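PDB 4DM4: cell division control protein 73 from Saccharomyces cerevisiae, which serves as a subunit of the PAF1 complex, which acts with RNA polymerase II in transcription initiation, elongation, RNA 3'-end formation and transcription-coupled histone modification. Local coordinates for residues N41-I46 with I60-T65; F109-D114 with V128-N133; L16-I21 with P37-G42. One frame throughout, in Å; residues are numbered along the deposited sequence.

All three contacts lie in the conserved C-terminal domain of Cdc73, which has a GTPase-like fold built round a mixed six-stranded sheet. Interaction 1 pairs the outermost strand 43-48 with strand 57-62, and interaction 2 pairs strand 105-111 with the other outermost strand, 125-130; their centres are about 24 Å apart, on opposite sides of the chain's centre. Interaction 3 brings together the loops before and after helix 21-27, with its centre about 8 Å from that of interaction 1, and the two share Asn41 and Gly42. Along the chain interaction 3 opens first, interaction 1 begins where it ends, and interaction 2 follows. Leu16 touches Phe109, so the loop of residues 16-21 reaches towards both sheet contacts.

Interaction 1 (N41-I46 with I60-T65); sequences NGLVNI and IIVDNT
Leu43, Val44 and Asn45 pair antiparallel with Val62, Ile61 and Ile60, the short strands running at 154° to each other with their axes 4.9 Å apart. Val44 and Ile61 form the hydrogen-bonded pair: Val44 N donates to Ile61 O at 3.0 Å, in the carbonyl plane, and Ile61 N returns the bond to Val44 O at 2.9 Å. Beyond the strand ends Asp63 N bonds to Gly42 O. On one face Leu43 and Val62 lie side by side. Leu43 turns its CG away from the backbone N (chi1 169°), and a chi2 of 63° then lays CD1 against Val62 CG1 at 3.6 Å and Ile60 CG2 at 3.7 Å, bridging two neighbours on the partner strand. Next along, the amide of Asn45 lies against the flank of Ile60, its ND2 near CG1. This is the beta hairpin of strands 43-48 and 57-62, and it forms one margin of the sheet of the GTPase-like domain; on its other side strand 57-62 pairs in parallel with strand 5-7, Ile60 and Val62 bonding to Ile6. The opposite face carries Val44, Ile61 and Ile46, all aliphatic. Here Val44 CG1 rests against Ile61 CB, and Ile61 CD1 extends to Ile46 CD1 at 3.7 Å, while helix 21-27 covers all three through Ile21, Lys22 and Leu26. The carboxylate of Asp63 sits over Gly42, its OD1 3.3 Å from Gly42 CA.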
loop_
_atom_site.group_PDB
_atom_site.type_symbol
_atom_site.label_atom_id
_atom_site.label_comp_id
_atom_site.label_asym_id
_atom_site.label_seq_id
_atom_site.Cartn_x
_atom_site.Cartn_y
_atom_site.Cartn_z
ATOM N N ASN A 41 13.930 2.577 -9.843
ATOM C CA ASN A 41 13.211 1.492 -10.508
ATOM C C ASN A 41 11.790 1.279 -9.970
ATOM O O ASN A 41 10.983 0.589 -10.595
ATOM C CB ASN A 41 14.017 0.188 -10.455
ATOM C CG ASN A 41 15.370 0.286 -11.169
ATOM O OD1 ASN A 41 16.310 -0.439 -10.829
ATOM N ND2 ASN A 41 15.468 1.169 -12.163
ATOM N N GLY A 42 11.496 1.865 -8.813
ATOM C CA GLY A 42 10.153 1.847 -8.246
ATOM C C GLY A 42 9.557 0.459 -8.043
ATOM O O GLY A 42 8.353 0.269 -8.198
ATOM N N LEU A 43 10.413 -0.503 -7.706
ATOM C CA LEU A 43 9.998 -1.884 -7.477
ATOM C C LEU A 43 10.762 -2.495 -6.314
ATOM O O LEU A 43 11.980 -2.374 -6.237
ATOM C CB LEU A 43 10.218 -2.725 -8.742
ATOM C CG LEU A 43 10.104 -4.256 -8.657
ATOM C CD1 LEU A 43 8.697 -4.687 -8.259
ATOM C CD2 LEU A 43 10.513 -4.904 -9.997
ATOM N N VAL A 44 10.033 -3.133 -5.402
ATOM C CA VAL A 44 10.649 -3.954 -4.361
ATOM C C VAL A 44 9.772 -5.195 -4.142
ATOM O O VAL A 44 8.550 -5.117 -4.255
ATOM C CB VAL A 44 10.921 -3.139 -3.042
ATOM C CG1 VAL A 44 9.626 -2.601 -2.412
ATOM C CG2 VAL A 44 11.719 -3.953 -2.029
ATOM N N ASN A 45 10.398 -6.340 -3.890
ATOM C CA ASN A 45 9.659 -7.542 -3.513
ATOM C C ASN A 45 9.781 -7.750 -2.025
ATOM O O ASN A 45 10.858 -7.545 -1.462
ATOM C CB ASN A 45 10.210 -8.792 -4.207
ATOM C CG ASN A 45 10.159 -8.697 -5.712
ATOM O OD1 ASN A 45 11.189 -8.723 -6.374
ATOM N ND2 ASN A 45 8.955 -8.573 -6.260
ATOM N N ILE A 46 8.686 -8.156 -1.390
ATOM C CA ILE A 46 8.743 -8.591 -0.001
ATOM C C ILE A 46 7.970 -9.892 0.190
ATOM O O ILE A 46 7.101 -10.245 -0.613
ATOM C CB ILE A 46 8.227 -7.506 0.993
ATOM C CG1 ILE A 46 6.747 -7.200 0.752
ATOM C CG2 ILE A 46 9.089 -6.227 0.915
ATOM C CD1 ILE A 46 6.048 -6.536 1.947
ATOM N N ILE A 60 4.659 -8.229 -4.887
ATOM C CA ILE A 60 5.296 -7.309 -5.796
ATOM C C ILE A 60 4.826 -5.894 -5.412
ATOM O O ILE A 60 3.638 -5.580 -5.490
ATOM C CB ILE A 60 4.919 -7.649 -7.264
ATOM C CG1 ILE A 60 5.412 -9.063 -7.625
ATOM C CG2 ILE A 60 5.470 -6.587 -8.231
ATOM C CD1 ILE A 60 4.657 -9.714 -8.794
ATOM N N ILE A 61 5.748 -5.053 -4.968
ATOM C CA ILE A 61 5.383 -3.690 -4.601
ATOM C C ILE A 61 5.940 -2.712 -5.620
ATOM O O ILE A 61 7.149 -2.634 -5.812
ATOM C CB ILE A 61 5.812 -3.328 -3.151
ATOM C CG1 ILE A 61 5.210 -4.340 -2.161
ATOM C CG2 ILE A 61 5.362 -1.911 -2.805
ATOM C CD1 ILE A 61 5.469 -4.013 -0.699
ATOM N N VAL A 62 5.039 -1.990 -6.286
ATOM C CA VAL A 62 5.400 -1.074 -7.366
ATOM C C VAL A 62 4.778 0.308 -7.165
ATOM O O VAL A 62 3.675 0.424 -6.631
ATOM C CB VAL A 62 4.972 -1.615 -8.770
ATOM C CG1 VAL A 62 5.967 -2.623 -9.295
ATOM C CG2 VAL A 62 3.561 -2.206 -8.749
ATOM N N ASP A 63 5.481 1.347 -7.609
ATOM C CA ASP A 63 4.953 2.702 -7.531
ATOM C C ASP A 63 4.529 3.232 -8.906
ATOM O O ASP A 63 4.392 4.431 -9.093
ATOM C CB ASP A 63 5.947 3.656 -6.825
ATOM C CG ASP A 63 7.239 3.894 -7.618
ATOM O OD1 ASP A 63 7.333 3.519 -8.806
ATOM O OD2 ASP A 63 8.176 4.502 -7.044
ATOM N N ASN A 64 4.312 2.327 -9.854
ATOM C CA ASN A 64 4.011 2.708 -11.233
ATOM C C ASN A 64 3.442 1.531 -12.018
ATOM O O ASN A 64 3.453 0.393 -11.540
ATOM C CB ASN A 64 5.268 3.241 -11.930
ATOM C CG ASN A 64 6.328 2.163 -12.119
ATOM O OD1 ASN A 64 7.125 1.880 -11.222
ATOM N ND2 ASN A 64 6.339 1.563 -13.288
ATOM N N THR A 65 2.957 1.803 -13.223
ATOM C CA THR A 65 2.293 0.779 -14.019
ATOM C C THR A 65 2.998 0.467 -15.346
ATOM O O THR A 65 2.394 -0.129 -16.227
ATOM C CB THR A 65 0.824 1.175 -14.325
ATOM O OG1 THR A 65 0.815 2.427 -15.008
ATOM C CG2 THR A 65 0.020 1.302 -13.048
#

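Interaction 2 (F109-D114 with V128-N133); sequences FHFAGD and VELDKN
Phe109 packs its ring against Val128 where two parallel strands meet in register: Phe109 pairs with Val128, His110 with Glu129 and Phe111 with Leu130. His110 is gripped at both backbone ends, its N donating to Val128 O and its O accepting from Leu130 N at 2.8 Å; Ala112 N then closes the ladder on Leu130 O. The tight side is the one bearing the two phenylalanines. Val128 CG1, trans to the amide nitrogen (chi1 178°), comes within 3.5 Å of Phe109 CE1, while CG2 lies over one face of the ring and Leu130 CD1 stands at its edge. Phe111 slants across Leu130, its CD1 3.8 Å from Leu130 CB, and its edge meets Asp131 O in the ring plane.

The other side is looser. The imidazole of His110 and the carboxylate of Glu129 are turned 67° apart, with NE2 of His110 no closer than 3.7 Å to Glu129 OE2; ND1 of His110 is buried without a partner. Glu129 instead lays its CG against Ala112 CB. Past the strands, a type II turn from Phe111 to Asp114 brings the acid round to Lys132, whose chain bends past Phe111 CB so that NZ makes a salt bridge to Asp114 OD1 at 2.8 Å, arriving from above the carboxylate plane. A water joins Ala112 O to Lys132 N, and Asp131 OD2 takes Asn133 N in an Asx turn.

The strands belong to a beta-alpha-beta unit whose crossover carries helix 118-122. Helix 138-155 packs on the phenylalanine-bearing face, Val141 meeting Val128 and Leu130, and Phe145 meeting Phe109; Tyr30 sets its ring edge-to-face with that of Phe111.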
loop_
_atom_site.group_PDB
_atom_site.type_symbol
_atom_site.label_atom_id
_atom_site.label_comp_id
_atom_site.label_asym_id
_atom_site.label_seq_id
_atom_site.Cartn_x
_atom_site.Cartn_y
_atom_site.Cartn_z
ATOM N N PHE A 109 -2.639 6.273 4.380
ATOM C CA PHE A 109 -1.756 6.409 5.520
ATOM C C PHE A 109 -1.488 7.880 5.763
ATOM O O PHE A 109 -1.143 8.609 4.841
ATOM C CB PHE A 109 -0.436 5.685 5.261
ATOM C CG PHE A 109 -0.543 4.186 5.296
ATOM C CD1 PHE A 109 -0.367 3.491 6.486
ATOM C CD2 PHE A 109 -0.801 3.469 4.132
ATOM C CE1 PHE A 109 -0.459 2.088 6.519
ATOM C CE2 PHE A 109 -0.899 2.069 4.156
ATOM C CZ PHE A 109 -0.721 1.382 5.349
ATOM N N HIS A 110 -1.649 8.315 7.008
ATOM C CA HIS A 110 -1.334 9.690 7.391
ATOM C C HIS A 110 -0.955 9.739 8.861
ATOM O O HIS A 110 -1.078 8.735 9.569
ATOM C CB HIS A 110 -2.528 10.609 7.126
ATOM C CG HIS A 110 -3.637 10.458 8.121
ATOM N ND1 HIS A 110 -4.398 9.313 8.220
ATOM C CD2 HIS A 110 -4.113 11.308 9.058
ATOM C CE1 HIS A 110 -5.291 9.462 9.181
ATOM N NE2 HIS A 110 -5.142 10.667 9.704
ATOM N N PHE A 111 -0.510 10.912 9.310
ATOM C CA PHE A 111 -0.180 11.145 10.711
ATOM C C PHE A 111 -1.362 11.706 11.500
ATOM O O PHE A 111 -2.104 12.575 11.014
ATOM C CB PHE A 111 1.024 12.088 10.823
ATOM C CG PHE A 111 2.316 11.479 10.344
ATOM C CD1 PHE A 111 3.033 10.599 11.157
ATOM C CD2 PHE A 111 2.815 11.777 9.078
ATOM C CE1 PHE A 111 4.229 10.021 10.712
ATOM C CE2 PHE A 111 4.015 11.209 8.623
ATOM C CZ PHE A 111 4.719 10.328 9.443
ATOM N N ALA A 112 -1.532 11.202 12.721
ATOM C CA ALA A 112 -2.518 11.735 13.652
ATOM C C ALA A 112 -2.289 13.228 13.833
ATOM O O ALA A 112 -1.148 13.672 13.959
ATOM C CB ALA A 112 -2.424 11.016 14.998
ATOM N N GLY A 113 -3.372 14.002 13.829
ATOM C CA GLY A 113 -3.269 15.456 13.945
ATOM C C GLY A 113 -3.265 16.186 12.613
ATOM O O GLY A 113 -3.550 17.383 12.565
ATOM N N ASP A 114 -2.927 15.477 11.535
ATOM C CA ASP A 114 -3.057 16.022 10.189
ATOM C C ASP A 114 -4.449 15.710 9.668
ATOM O O ASP A 114 -4.833 14.543 9.573
ATOM C CB ASP A 114 -2.001 15.447 9.237
ATOM C CG ASP A 114 -0.588 15.908 9.571
ATOM O OD1 ASP A 114 -0.434 16.815 10.412
ATOM O OD2 ASP A 114 0.377 15.362 8.989
ATOM N N VAL A 128 -5.338 4.825 7.815
ATOM C CA VAL A 128 -4.409 4.262 8.791
ATOM C C VAL A 128 -3.510 5.344 9.400
ATOM O O VAL A 128 -2.765 6.039 8.698
ATOM C CB VAL A 128 -3.565 3.129 8.184
ATOM C CG1 VAL A 128 -2.582 2.591 9.218
ATOM C CG2 VAL A 128 -4.472 2.012 7.689
ATOM N N GLU A 129 -3.582 5.458 10.720
ATOM C CA GLU A 129 -3.020 6.586 11.439
ATOM C C GLU A 129 -1.667 6.257 12.058
ATOM O O GLU A 129 -1.552 5.326 12.854
ATOM C CB GLU A 129 -4.004 6.994 12.522
ATOM C CG GLU A 129 -3.976 8.445 12.887
ATOM C CD GLU A 129 -5.195 8.849 13.688
ATOM O OE1 GLU A 129 -5.397 8.282 14.784
ATOM O OE2 GLU A 129 -5.953 9.726 13.212
ATOM N N LEU A 130 -0.646 7.020 11.678
ATOM C CA LEU A 130 0.664 6.924 12.297
ATOM C C LEU A 130 0.822 8.019 13.342
ATOM O O LEU A 130 0.169 9.066 13.261
ATOM C CB LEU A 130 1.774 7.022 11.247
ATOM C CG LEU A 130 2.225 5.733 10.539
ATOM C CD1 LEU A 130 1.084 5.010 9.878
ATOM C CD2 LEU A 130 3.311 6.033 9.508
ATOM N N ASP A 131 1.669 7.768 14.332
ATOM C CA ASP A 131 1.954 8.758 15.369
ATOM C C ASP A 131 3.108 9.634 14.915
ATOM O O ASP A 131 4.121 9.134 14.421
ATOM C CB ASP A 131 2.299 8.078 16.699
ATOM C CG ASP A 131 2.221 9.031 17.881
ATOM O OD1 ASP A 131 1.336 8.834 18.736
ATOM O OD2 ASP A 131 3.036 9.975 17.955
ATOM N N LYS A 132 2.952 10.944 15.080
ATOM C CA LYS A 132 3.983 11.888 14.660
ATOM C C LYS A 132 5.308 11.664 15.400
ATOM O O LYS A 132 6.384 11.753 14.804
ATOM C CB LYS A 132 3.499 13.327 14.865
ATOM C CG LYS A 132 2.527 13.836 13.795
ATOM C CD LYS A 132 3.185 14.880 12.905
ATOM C CE LYS A 132 2.188 15.517 11.934
ATOM N NZ LYS A 132 1.256 16.483 12.595
ATOM N N ASN A 133 5.226 11.347 16.689
ATOM C CA ASN A 133 6.410 11.378 17.546
ATOM C C ASN A 133 6.799 10.067 18.225
ATOM O O ASN A 133 7.959 9.888 18.606
ATOM C CB ASN A 133 6.245 12.467 18.606
ATOM C CG ASN A 133 5.847 13.803 18.007
ATOM O OD1 ASN A 133 4.925 14.457 18.491
ATOM N ND2 ASN A 133 6.537 14.211 16.944
HETATM O O HOH W 1 0.528 12.311 16.073
#

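Interaction 3 (L16-I21 with P37-G42); sequences LTVANI and PSVPNG
Val18 and Ala19 meet Val39 where two loops of the GTPase-like domain come together, one leading from strand 5-7 into helix 21-27 and the other carrying the chain from that helix to strand 43-48. The contact is small and mostly apolar. The side chains of Val18 and Val39 cross at about a right angle, and in both CG1 points away from the backbone N (chi1 171° and 180°), which sets the two CG1 methyls against each other at 3.9 Å. Their second branches part: CG2 of Val18 reaches over the backbone of Gly42, 3.7 Å from its C, whereas CG2 of Val39 rests on Ala19, 4.0 Å from CA. Val18 also touches Ile8, Asp63 and Val44, so it fills the corner between this loop and the hairpin.

The loop of residues 16-21 is shaped by its own polar side chains. Thr17 OG1 accepts from Ala19 N in an ST turn, and Asn20 folds back to take Thr17 N on OD1 at 2.9 Å, its ND2 bonding to Ile15 O and Val31 O. On the facing segment, a type I turn from Val39 to Gly42 rounds off the second loop. At the outer end of the contact, Ala19 CB lies 3.5 Å from Pro37 O.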
loop_
_atom_site.group_PDB
_atom_site.type_symbol
_atom_site.label_atom_id
_atom_site.label_comp_id
_atom_site.label_asym_id
_atom_site.label_seq_id
_atom_site.Cartn_x
_atom_site.Cartn_y
_atom_site.Cartn_z
ATOM N N LEU A 16 4.648 7.029 2.431
ATOM C CA LEU A 16 5.287 5.760 2.145
ATOM C C LEU A 16 5.634 5.702 0.664
ATOM O O LEU A 16 4.822 6.070 -0.192
ATOM C CB LEU A 16 4.369 4.599 2.535
ATOM C CG LEU A 16 4.152 4.317 4.029
ATOM C CD1 LEU A 16 2.970 3.372 4.209
ATOM C CD2 LEU A 16 5.413 3.734 4.676
ATOM N N THR A 17 6.853 5.261 0.378
ATOM C CA THR A 17 7.381 5.159 -0.982
ATOM C C THR A 17 8.132 3.831 -1.063
ATOM O O THR A 17 8.264 3.131 -0.057
ATOM C CB THR A 17 8.376 6.299 -1.306
ATOM O OG1 THR A 17 9.536 6.159 -0.483
ATOM C CG2 THR A 17 7.767 7.682 -1.081
ATOM N N VAL A 18 8.628 3.479 -2.249
ATOM C CA VAL A 18 9.400 2.242 -2.420
ATOM C C VAL A 18 10.674 2.273 -1.544
ATOM O O VAL A 18 11.205 1.221 -1.190
ATOM C CB VAL A 18 9.698 1.956 -3.935
ATOM C CG1 VAL A 18 10.684 0.813 -4.123
ATOM C CG2 VAL A 18 8.408 1.619 -4.678
ATOM N N ALA A 19 11.123 3.479 -1.175
ATOM C CA ALA A 19 12.308 3.667 -0.326
ATOM C C ALA A 19 12.128 3.218 1.126
ATOM O O ALA A 19 13.056 2.668 1.711
ATOM C CB ALA A 19 12.784 5.130 -0.367
ATOM N N ASN A 20 10.952 3.452 1.710
ATOM C CA ASN A 20 10.737 3.123 3.122
ATOM C C ASN A 20 9.705 2.025 3.385
ATOM O O ASN A 20 9.471 1.671 4.538
ATOM C CB ASN A 20 10.428 4.387 3.950
ATOM C CG ASN A 20 9.069 4.992 3.630
ATOM O OD1 ASN A 20 8.357 4.531 2.741
ATOM N ND2 ASN A 20 8.708 6.039 4.352
ATOM N N ILE A 21 9.120 1.464 2.325
ATOM C CA ILE A 21 8.022 0.498 2.469
ATOM C C ILE A 21 8.401 -0.803 3.177
ATOM O O ILE A 21 7.636 -1.328 4.001
ATOM C CB ILE A 21 7.317 0.177 1.114
ATOM C CG1 ILE A 21 6.041 -0.644 1.347
ATOM C CG2 ILE A 21 8.253 -0.569 0.151
ATOM C CD1 ILE A 21 4.887 0.162 1.908
ATOM N N PRO A 37 17.868 7.160 0.286
ATOM C CA PRO A 37 18.022 7.408 -1.152
ATOM C C PRO A 37 16.677 7.271 -1.872
ATOM O O PRO A 37 15.717 6.729 -1.314
ATOM C CB PRO A 37 18.976 6.297 -1.629
ATOM C CG PRO A 37 19.345 5.491 -0.429
ATOM C CD PRO A 37 18.457 5.875 0.711
ATOM N N SER A 38 16.604 7.777 -3.096
ATOM C CA SER A 38 15.445 7.509 -3.939
ATOM C C SER A 38 15.671 6.180 -4.645
ATOM O O SER A 38 16.815 5.775 -4.871
ATOM C CB SER A 38 15.238 8.640 -4.950
ATOM O OG SER A 38 14.693 9.786 -4.315
ATOM N N VAL A 39 14.583 5.496 -4.975
ATOM C CA VAL A 39 14.679 4.222 -5.682
ATOM C C VAL A 39 14.094 4.392 -7.089
ATOM O O VAL A 39 12.870 4.328 -7.262
ATOM C CB VAL A 39 13.972 3.063 -4.916
ATOM C CG1 VAL A 39 14.094 1.766 -5.689
ATOM C CG2 VAL A 39 14.558 2.889 -3.515
ATOM N N PRO A 40 14.975 4.605 -8.092
ATOM C CA PRO A 40 14.588 4.908 -9.471
ATOM C C PRO A 40 13.686 3.856 -10.130
ATOM O O PRO A 40 12.769 4.220 -10.877
ATOM C CB PRO A 40 15.930 4.993 -10.208
ATOM C CG PRO A 40 16.896 4.256 -9.350
ATOM C CD PRO A 40 16.439 4.493 -7.952
ATOM N N ASN A 41 13.930 2.577 -9.843
ATOM C CA ASN A 41 13.211 1.492 -10.508
ATOM C C ASN A 41 11.790 1.279 -9.970
ATOM O O ASN A 41 10.983 0.589 -10.595
ATOM C CB ASN A 41 14.017 0.188 -10.455
ATOM C CG ASN A 41 15.370 0.286 -11.169
ATOM O OD1 ASN A 41 16.310 -0.439 -10.829
ATOM N ND2 ASN A 41 15.468 1.169 -12.163
ATOM N N GLY A 42 11.496 1.865 -8.813
ATOM C CA GLY A 42 10.153 1.847 -8.246
ATOM C C GLY A 42 9.557 0.459 -8.043
ATOM O O GLY A 42 8.353 0.269 -8.198
#